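Pngf-ii (Elizabethkingia meningoseptica, PDB 4R4X) probably removes N-linked glycans from glycoproteins by hydrolysing the bond between the sugar chain and its asparagine, as a peptide:N-glycosidase related to PNGase F. Local coordinates at residues 231-236 with 327-332. Sequence-based numbering, arbitrary orientation.
Sequences TIFVEL and PYRQDI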
loop_
_atom_site.group_PDB
_atom_site.type_symbol
_atom_site.label_atom_id
_atom_site.label_comp_id
_atom_site.label_asym_id
_atom_site.label_seq_id
_atom_site.Cartn_x
_atom_site.Cartn_y
_atom_site.Cartn_z
ATOM N N THR A 231 3.490 9.211 -1.721
ATOM C CA THR A 231 2.300 8.612 -1.156
ATOM C C THR A 231 2.682 7.476 -0.217
ATOM O O THR A 231 3.801 6.903 -0.306
ATOM C CB THR A 231 1.322 8.130 -2.236
ATOM O OG1 THR A 231 1.975 7.221 -3.130
ATOM C CG2 THR A 231 0.779 9.294 -3.014
ATOM N N ILE A 232 1.764 7.183 0.696
ATOM C CA ILE A 232 1.996 6.208 1.760
ATOM C C ILE A 232 0.763 5.333 1.940
ATOM O O ILE A 232 -0.368 5.838 2.033
ATOM C CB ILE A 232 2.271 6.870 3.119
ATOM C CG1 ILE A 232 3.257 8.033 3.026
ATOM C CG2 ILE A 232 2.804 5.829 4.084
ATOM C CD1 ILE A 232 3.244 8.926 4.249
ATOM N N PHE A 233 0.992 4.028 1.995
ATOM C CA PHE A 233 -0.066 3.060 2.158
ATOM C C PHE A 233 0.322 2.084 3.277
ATOM O O PHE A 233 1.512 1.851 3.544
ATOM C CB PHE A 233 -0.275 2.236 0.874
ATOM C CG PHE A 233 -0.909 2.986 -0.258
ATOM C CD1 PHE A 233 -0.197 3.902 -0.980
ATOM C CD2 PHE A 233 -2.233 2.713 -0.636
ATOM C CE1 PHE A 233 -0.788 4.582 -2.036
ATOM C CE2 PHE A 233 -2.835 3.395 -1.693
ATOM C CZ PHE A 233 -2.106 4.340 -2.383
ATOM N N VAL A 234 -0.699 1.525 3.928
ATOM C CA VAL A 234 -0.510 0.506 4.930
ATOM C C VAL A 234 -1.284 -0.703 4.484
ATOM O O VAL A 234 -2.439 -0.564 4.071
ATOM C CB VAL A 234 -0.956 0.974 6.328
ATOM C CG1 VAL A 234 -2.408 1.460 6.341
ATOM C CG2 VAL A 234 -0.747 -0.129 7.348
ATOM N N GLU A 235 -0.641 -1.873 4.550
ATOM C CA GLU A 235 -1.258 -3.137 4.119
ATOM C C GLU A 235 -1.196 -4.235 5.175
ATOM O O GLU A 235 -0.126 -4.584 5.681
ATOM C CB GLU A 235 -0.634 -3.651 2.827
ATOM C CG GLU A 235 -1.382 -4.858 2.228
ATOM C CD GLU A 235 -0.884 -5.207 0.826
ATOM O OE1 GLU A 235 -1.704 -5.496 -0.061
ATOM O OE2 GLU A 235 0.344 -5.202 0.607
ATOM N N LEU A 236 -2.366 -4.789 5.485
ATOM C CA LEU A 236 -2.509 -5.839 6.473
ATOM C C LEU A 236 -3.153 -7.051 5.813
ATOM O O LEU A 236 -4.076 -6.901 4.981
ATOM C CB LEU A 236 -3.385 -5.346 7.636
ATOM C CG LEU A 236 -3.536 -6.386 8.767
ATOM C CD1 LEU A 236 -3.378 -5.771 10.140
ATOM C CD2 LEU A 236 -4.846 -7.118 8.665
ATOM N N PRO A 327 -7.266 -9.343 2.863
ATOM C CA PRO A 327 -6.355 -8.235 2.708
ATOM C C PRO A 327 -7.053 -6.900 2.949
ATOM O O PRO A 327 -8.219 -6.732 2.567
ATOM C CB PRO A 327 -5.959 -8.340 1.257
ATOM C CG PRO A 327 -7.213 -8.838 0.579
ATOM C CD PRO A 327 -7.976 -9.627 1.605
ATOM N N TYR A 328 -6.320 -5.985 3.575
ATOM C CA TYR A 328 -6.774 -4.631 3.825
ATOM C C TYR A 328 -5.638 -3.671 3.497
ATOM O O TYR A 328 -4.536 -3.799 4.038
ATOM C CB TYR A 328 -7.144 -4.430 5.287
ATOM C CG TYR A 328 -8.067 -5.448 5.935
ATOM C CD1 TYR A 328 -7.562 -6.629 6.460
ATOM C CD2 TYR A 328 -9.435 -5.190 6.086
ATOM C CE1 TYR A 328 -8.383 -7.533 7.117
ATOM C CE2 TYR A 328 -10.268 -6.103 6.725
ATOM C CZ TYR A 328 -9.732 -7.269 7.238
ATOM O OH TYR A 328 -10.522 -8.182 7.907
ATOM N N ARG A 329 -5.901 -2.691 2.648
ATOM C CA ARG A 329 -4.882 -1.712 2.333
ATOM C C ARG A 329 -5.507 -0.332 2.259
ATOM O O ARG A 329 -6.481 -0.110 1.519
ATOM C CB ARG A 329 -4.168 -2.058 1.020
ATOM C CG ARG A 329 -2.903 -1.227 0.751
ATOM C CD ARG A 329 -2.194 -1.647 -0.539
ATOM N NE ARG A 329 -0.833 -1.094 -0.666
ATOM C CZ ARG A 329 -0.130 -1.039 -1.799
ATOM N NH1 ARG A 329 -0.651 -1.465 -2.947
ATOM N NH2 ARG A 329 1.109 -0.529 -1.806
ATOM N N GLN A 330 -4.919 0.591 3.012
ATOM C CA GLN A 330 -5.398 1.964 3.079
ATOM C C GLN A 330 -4.298 2.984 2.722
ATOM O O GLN A 330 -3.143 2.873 3.164
ATOM C CB GLN A 330 -5.888 2.267 4.483
ATOM C CG GLN A 330 -6.462 3.686 4.611
ATOM C CD GLN A 330 -7.443 3.855 5.736
ATOM O OE1 GLN A 330 -7.441 4.868 6.477
ATOM N NE2 GLN A 330 -8.287 2.906 5.884
ATOM N N ASP A 331 -4.688 3.966 1.933
ATOM C CA ASP A 331 -3.874 5.148 1.612
ATOM C C ASP A 331 -3.856 6.018 2.861
ATOM O O ASP A 331 -4.904 6.394 3.367
ATOM C CB ASP A 331 -4.539 5.849 0.449
ATOM C CG ASP A 331 -3.795 7.097 -0.045
ATOM O OD1 ASP A 331 -2.867 7.602 0.637
ATOM O OD2 ASP A 331 -4.194 7.573 -1.131
ATOM N N ILE A 332 -2.673 6.307 3.381
ATOM C CA ILE A 332 -2.543 7.141 4.572
ATOM C C ILE A 332 -1.640 8.367 4.316
ATOM O O ILE A 332 -1.019 8.888 5.248
ATOM C CB ILE A 332 -2.000 6.325 5.769
ATOM C CG1 ILE A 332 -0.763 5.522 5.386
ATOM C CG2 ILE A 332 -3.062 5.386 6.314
ATOM C CD1 ILE A 332 -0.064 4.942 6.610
#
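With chi1 at -72°, F233 sets its CG anti to its own carbonyl carbon, and the ring comes to lie over the backbone of D331. D331 CA makes a CH-pi contact 4.1 Å from the F233 ring centroid, offset toward the rim. The D331 carboxylate plane is stacked at 23° to the ring, and D331 OD1 is hydrogen-bonded to T333 OG1. R329 puts CG anti to the backbone N (chi1 -169°), stays extended to NE and crosses F233 at about a right angle. R329 NE lies 3.7 Å from F233 CB, and R329 NH2 is hydrogen-bonded to S365 OG. E235 and R329 cross obliquely, E235 CB near R329 CG, without a salt bridge. Strands 231-240 and 326-331 pair antiparallel in a four-stranded sheet of the first PNGase F-like domain, probably a jelly-roll beta sandwich as in PNGase F. Strand 326-331 is at its border, 358-367 on the far side of 231-240. V234 with Q330 and L236 with Y328 are hydrogen-bonded pairs. L236 N to Y328 O is 2.8 Å and nearly straight. Past the strand end, I332 N still bonds to I232 O at 2.7 Å. On the buried face, L236 CD2 meets Y328 CD1 at 3.5 Å, and I332 CG1 packs 3.8 Å from I232 CG2. M300 of strand 297-303 touches V234, L236 and Y328 there.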